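Local coordinates for secreted effector protein SifA (Salmonella typhimurium, PDB 3CXB) that acts inside host cells as a virulence effector, binds host PLEKHM2 and is required for the endosomal tubulation that forms Salmonella-induced filaments, at residues R150-P161 against I294-R304. Numbering follows the deposited sequence.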
loop_
_atom_site.group_PDB
_atom_site.type_symbol
_atom_site.label_atom_id
_atom_site.label_comp_id
_atom_site.label_asym_id
_atom_site.label_seq_id
_atom_site.Cartn_x
_atom_site.Cartn_y
_atom_site.Cartn_z
ATOM N N ARG A 150 4.510 4.770 9.698
ATOM C CA ARG A 150 5.140 5.173 8.452
ATOM C C ARG A 150 5.332 6.673 8.296
ATOM O O ARG A 150 4.592 7.461 8.869
ATOM C CB ARG A 150 4.318 4.632 7.287
ATOM C CG ARG A 150 2.916 5.229 7.201
ATOM C CD ARG A 150 1.987 4.395 6.317
ATOM N NE ARG A 150 1.185 3.440 7.081
ATOM C CZ ARG A 150 1.002 2.171 6.728
ATOM N NH1 ARG A 150 0.251 1.371 7.475
ATOM N NH2 ARG A 150 1.586 1.697 5.633
ATOM N N ARG A 151 6.339 7.052 7.511
ATOM C CA ARG A 151 6.657 8.461 7.257
ATOM C C ARG A 151 6.897 8.648 5.754
ATOM O O ARG A 151 7.342 7.730 5.074
ATOM C CB ARG A 151 7.887 8.878 8.068
ATOM C CG ARG A 151 9.165 8.133 7.700
ATOM C CD ARG A 151 10.363 8.576 8.556
ATOM N NE ARG A 151 10.293 8.073 9.929
ATOM C CZ ARG A 151 10.076 8.825 11.005
ATOM N NH1 ARG A 151 10.037 8.264 12.203
ATOM N NH2 ARG A 151 9.903 10.137 10.885
ATOM N N TYR A 152 6.578 9.831 5.243
ATOM C CA TYR A 152 6.720 10.134 3.825
ATOM C C TYR A 152 8.091 9.840 3.237
ATOM O O TYR A 152 9.109 10.200 3.819
ATOM C CB TYR A 152 6.391 11.600 3.593
ATOM C CG TYR A 152 6.549 12.048 2.166
ATOM C CD1 TYR A 152 5.585 11.741 1.209
ATOM C CD2 TYR A 152 7.656 12.785 1.772
ATOM C CE1 TYR A 152 5.710 12.158 -0.105
ATOM C CE2 TYR A 152 7.798 13.204 0.456
ATOM C CZ TYR A 152 6.817 12.890 -0.480
ATOM O OH TYR A 152 6.945 13.324 -1.779
ATOM N N SER A 153 8.115 9.197 2.075
ATOM C CA SER A 153 9.368 8.883 1.394
ATOM C C SER A 153 9.276 9.449 -0.016
ATOM O O SER A 153 8.542 8.919 -0.847
ATOM C CB SER A 153 9.561 7.377 1.329
ATOM O OG SER A 153 10.724 7.046 0.601
ATOM N N GLU A 154 10.022 10.515 -0.296
ATOM C CA GLU A 154 9.952 11.144 -1.613
ATOM C C GLU A 154 10.563 10.338 -2.743
ATOM O O GLU A 154 10.380 10.670 -3.908
ATOM C CB GLU A 154 10.577 12.538 -1.586
ATOM C CG GLU A 154 12.072 12.587 -1.833
ATOM C CD GLU A 154 12.574 14.015 -1.976
ATOM O OE1 GLU A 154 12.637 14.731 -0.947
ATOM O OE2 GLU A 154 12.889 14.421 -3.119
ATOM N N ILE A 155 11.293 9.283 -2.407
ATOM C CA ILE A 155 11.878 8.436 -3.439
ATOM C C ILE A 155 10.762 7.681 -4.141
ATOM O O ILE A 155 10.871 7.352 -5.311
ATOM C CB ILE A 155 12.895 7.432 -2.845
ATOM C CG1 ILE A 155 14.183 8.176 -2.519
ATOM C CG2 ILE A 155 13.201 6.313 -3.832
ATOM C CD1 ILE A 155 14.716 8.984 -3.703
ATOM N N VAL A 156 9.691 7.408 -3.407
ATOM C CA VAL A 156 8.525 6.725 -3.944
ATOM C C VAL A 156 7.349 7.710 -4.015
ATOM O O VAL A 156 6.301 7.403 -4.596
ATOM C CB VAL A 156 8.116 5.566 -3.046
ATOM C CG1 VAL A 156 9.090 4.436 -3.177
ATOM C CG2 VAL A 156 8.056 6.044 -1.611
ATOM N N ASP A 157 7.553 8.900 -3.443
ATOM C CA ASP A 157 6.539 9.955 -3.363
ATOM C C ASP A 157 5.269 9.354 -2.772
ATOM O O ASP A 157 4.187 9.401 -3.353
ATOM C CB ASP A 157 6.260 10.548 -4.727
ATOM C CG ASP A 157 5.283 11.681 -4.661
ATOM O OD1 ASP A 157 4.988 12.159 -3.543
ATOM O OD2 ASP A 157 4.807 12.103 -5.727
ATOM N N TYR A 158 5.427 8.788 -1.586
ATOM C CA TYR A 158 4.333 8.141 -0.902
ATOM C C TYR A 158 4.858 7.747 0.462
ATOM O O TYR A 158 6.068 7.581 0.632
ATOM C CB TYR A 158 3.967 6.867 -1.645
ATOM C CG TYR A 158 2.569 6.382 -1.374
ATOM C CD1 TYR A 158 1.480 6.939 -2.047
ATOM C CD2 TYR A 158 2.333 5.339 -0.484
ATOM C CE1 TYR A 158 0.190 6.465 -1.850
ATOM C CE2 TYR A 158 1.045 4.851 -0.278
ATOM C CZ TYR A 158 -0.028 5.419 -0.968
ATOM O OH TYR A 158 -1.314 4.932 -0.803
ATOM N N PRO A 159 3.977 7.595 1.463
ATOM C CA PRO A 159 4.536 7.199 2.756
ATOM C C PRO A 159 4.885 5.718 2.708
ATOM O O PRO A 159 4.204 4.929 2.047
ATOM C CB PRO A 159 3.410 7.523 3.732
ATOM C CG PRO A 159 2.191 7.416 2.902
ATOM C CD PRO A 159 2.582 8.034 1.603
ATOM N N LEU A 160 5.967 5.340 3.377
ATOM C CA LEU A 160 6.369 3.941 3.376
ATOM C C LEU A 160 6.653 3.486 4.799
ATOM O O LEU A 160 6.993 4.299 5.673
ATOM C CB LEU A 160 7.609 3.734 2.478
ATOM C CG LEU A 160 9.037 4.046 2.973
ATOM C CD1 LEU A 160 9.054 5.370 3.751
ATOM C CD2 LEU A 160 9.539 2.931 3.878
ATOM N N PRO A 161 6.524 2.176 5.048
ATOM C CA PRO A 161 6.753 1.564 6.358
ATOM C C PRO A 161 8.031 2.067 7.046
ATOM O O PRO A 161 9.120 1.603 6.729
ATOM C CB PRO A 161 6.831 0.074 6.019
ATOM C CG PRO A 161 5.944 -0.040 4.853
ATOM C CD PRO A 161 6.323 1.137 4.029
ATOM N N ILE A 294 4.984 -6.248 5.470
ATOM C CA ILE A 294 5.832 -5.086 5.184
ATOM C C ILE A 294 6.201 -4.993 3.696
ATOM O O ILE A 294 6.165 -3.915 3.080
ATOM C CB ILE A 294 7.135 -5.111 6.016
ATOM C CG1 ILE A 294 6.801 -5.288 7.504
ATOM C CG2 ILE A 294 7.896 -3.796 5.818
ATOM C CD1 ILE A 294 8.023 -5.497 8.399
ATOM N N SER A 295 6.546 -6.130 3.113
ATOM C CA SER A 295 6.905 -6.138 1.716
ATOM C C SER A 295 5.733 -5.646 0.882
ATOM O O SER A 295 5.892 -4.715 0.099
ATOM C CB SER A 295 7.337 -7.540 1.295
ATOM O OG SER A 295 8.502 -7.930 2.010
ATOM N N ASP A 296 4.559 -6.247 1.055
ATOM C CA ASP A 296 3.381 -5.820 0.302
ATOM C C ASP A 296 3.230 -4.300 0.320
ATOM O O ASP A 296 3.121 -3.658 -0.731
ATOM C CB ASP A 296 2.104 -6.451 0.881
ATOM C CG ASP A 296 1.852 -7.867 0.367
ATOM O OD1 ASP A 296 0.782 -8.446 0.659
ATOM O OD2 ASP A 296 2.731 -8.405 -0.331
ATOM N N GLN A 297 3.228 -3.726 1.514
ATOM C CA GLN A 297 3.069 -2.284 1.647
ATOM C C GLN A 297 4.199 -1.489 0.993
ATOM O O GLN A 297 3.962 -0.443 0.373
ATOM C CB GLN A 297 2.939 -1.911 3.123
ATOM C CG GLN A 297 1.598 -2.288 3.749
ATOM C CD GLN A 297 1.528 -1.995 5.250
ATOM O OE1 GLN A 297 1.807 -0.879 5.700
ATOM N NE2 GLN A 297 1.143 -3.000 6.027
ATOM N N VAL A 298 5.428 -1.978 1.139
ATOM C CA VAL A 298 6.570 -1.306 0.531
ATOM C C VAL A 298 6.326 -1.326 -0.968
ATOM O O VAL A 298 6.425 -0.302 -1.662
ATOM C CB VAL A 298 7.900 -2.050 0.805
ATOM C CG1 VAL A 298 8.975 -1.446 -0.057
ATOM C CG2 VAL A 298 8.302 -1.933 2.281
ATOM N N PHE A 299 5.992 -2.514 -1.450
ATOM C CA PHE A 299 5.722 -2.726 -2.849
ATOM C C PHE A 299 4.601 -1.798 -3.297
ATOM O O PHE A 299 4.719 -1.121 -4.330
ATOM C CB PHE A 299 5.338 -4.188 -3.083
ATOM C CG PHE A 299 4.984 -4.497 -4.505
ATOM C CD1 PHE A 299 3.820 -3.986 -5.075
ATOM C CD2 PHE A 299 5.828 -5.282 -5.288
ATOM C CE1 PHE A 299 3.499 -4.250 -6.401
ATOM C CE2 PHE A 299 5.523 -5.559 -6.620
ATOM C CZ PHE A 299 4.357 -5.040 -7.182
ATOM N N HIS A 300 3.519 -1.757 -2.517
ATOM C CA HIS A 300 2.385 -0.898 -2.872
ATOM C C HIS A 300 2.778 0.560 -2.867
ATOM O O HIS A 300 2.231 1.356 -3.626
ATOM C CB HIS A 300 1.193 -1.100 -1.926
ATOM C CG HIS A 300 0.115 -0.076 -2.096
ATOM N ND1 HIS A 300 0.122 1.124 -1.419
ATOM C CD2 HIS A 300 -0.981 -0.053 -2.895
ATOM C CE1 HIS A 300 -0.923 1.844 -1.792
ATOM N NE2 HIS A 300 -1.610 1.153 -2.687
ATOM N N ALA A 301 3.725 0.901 -1.999
ATOM C CA ALA A 301 4.219 2.265 -1.887
ATOM C C ALA A 301 4.915 2.642 -3.192
ATOM O O ALA A 301 4.781 3.768 -3.691
ATOM C CB ALA A 301 5.192 2.349 -0.733
ATOM N N ILE A 302 5.636 1.678 -3.762
ATOM C CA ILE A 302 6.380 1.921 -4.998
ATOM C C ILE A 302 5.550 1.875 -6.265
ATOM O O ILE A 302 5.492 2.853 -7.005
ATOM C CB ILE A 302 7.549 0.915 -5.159
ATOM C CG1 ILE A 302 8.567 1.128 -4.040
ATOM C CG2 ILE A 302 8.215 1.082 -6.529
ATOM C CD1 ILE A 302 9.477 -0.043 -3.869
ATOM N N PHE A 303 4.899 0.748 -6.512
ATOM C CA PHE A 303 4.116 0.602 -7.732
ATOM C C PHE A 303 2.680 1.087 -7.643
ATOM O O PHE A 303 1.987 1.181 -8.668
ATOM C CB PHE A 303 4.133 -0.863 -8.192
ATOM C CG PHE A 303 5.511 -1.461 -8.241
ATOM C CD1 PHE A 303 6.110 -1.936 -7.079
ATOM C CD2 PHE A 303 6.244 -1.455 -9.423
ATOM C CE1 PHE A 303 7.408 -2.399 -7.090
ATOM C CE2 PHE A 303 7.544 -1.918 -9.443
ATOM C CZ PHE A 303 8.133 -2.383 -8.270
ATOM N N ARG A 304 2.237 1.407 -6.430
ATOM C CA ARG A 304 0.869 1.864 -6.211
ATOM C C ARG A 304 -0.103 0.829 -6.761
ATOM O O ARG A 304 -1.036 1.147 -7.507
ATOM C CB ARG A 304 0.612 3.206 -6.884
ATOM C CG ARG A 304 -0.377 4.058 -6.116
ATOM C CD ARG A 304 0.055 4.232 -4.629
ATOM N NE ARG A 304 1.470 4.592 -4.474
ATOM C CZ ARG A 304 2.004 5.750 -4.858
ATOM N NH1 ARG A 304 3.297 5.970 -4.692
ATOM N NH2 ARG A 304 1.251 6.703 -5.382
HETATM O O HOH W 1 3.051 8.996 -5.738
#
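The ring of Tyr158 carries the guanidinium of Arg304 on one face and its neighbour Pro159 CD on the other, while His300 meets it obliquely near the hydroxyl end. This is a beta-hairpin, strands 145-153 and 158-167 joined by a turn with a G1 beta bulge at Asp157 and Tyr158, lying nearly antiparallel to the end of helix 283-303 (163° between strand 158-161 and helix 294-303). It illustrates how a helix terminus can be tied to a hairpin by one arginine. Arg304, the first residue beyond the helix and with positive phi, folds back through bends at chi2 and chi3, which lay its guanidinium flat on Tyr158, planes 19° apart. At the edge of that group Arg304 NH1 donates an almost straight bond to Ala301 O (2.8 Å) and a weak one to Val156 O, so the helix end and the turn share one donor. NH2 adds a water bridge to Asp157 O. With CG anti to its own N, Tyr158 sends its ring across toward the helix end, and its OH is hydrogen-bonded to Thr66; Tyr158 OH also lies in the plane of the His300 ring, 3.3 Å from His300 CE1, and His300 NE2 bonds Glu67, so helix 62-75 joins both aromatics.

Apolar contacts continue on both sides of Ala301, whose CB sits 4.1 Å from Tyr158 CD2. Toward the turn, Val156 CG1 meets Ile302 CG1 at 3.5 Å. Toward the N-terminal end of segment 294-304, the Pro161 ring packs obliquely on Gln297 CB and Val298 CG2, with its CB against Ile294 CG2. Beyond it, the extended Gln297 crosses Arg150 at about a right angle, amide and guanidinium planes 27° apart; Arg150 NH2 donates to Gln297 OE1 at 2.6 Å, and Arg150 NH1 reaches the same oxygen only weakly, at 3.3 Å.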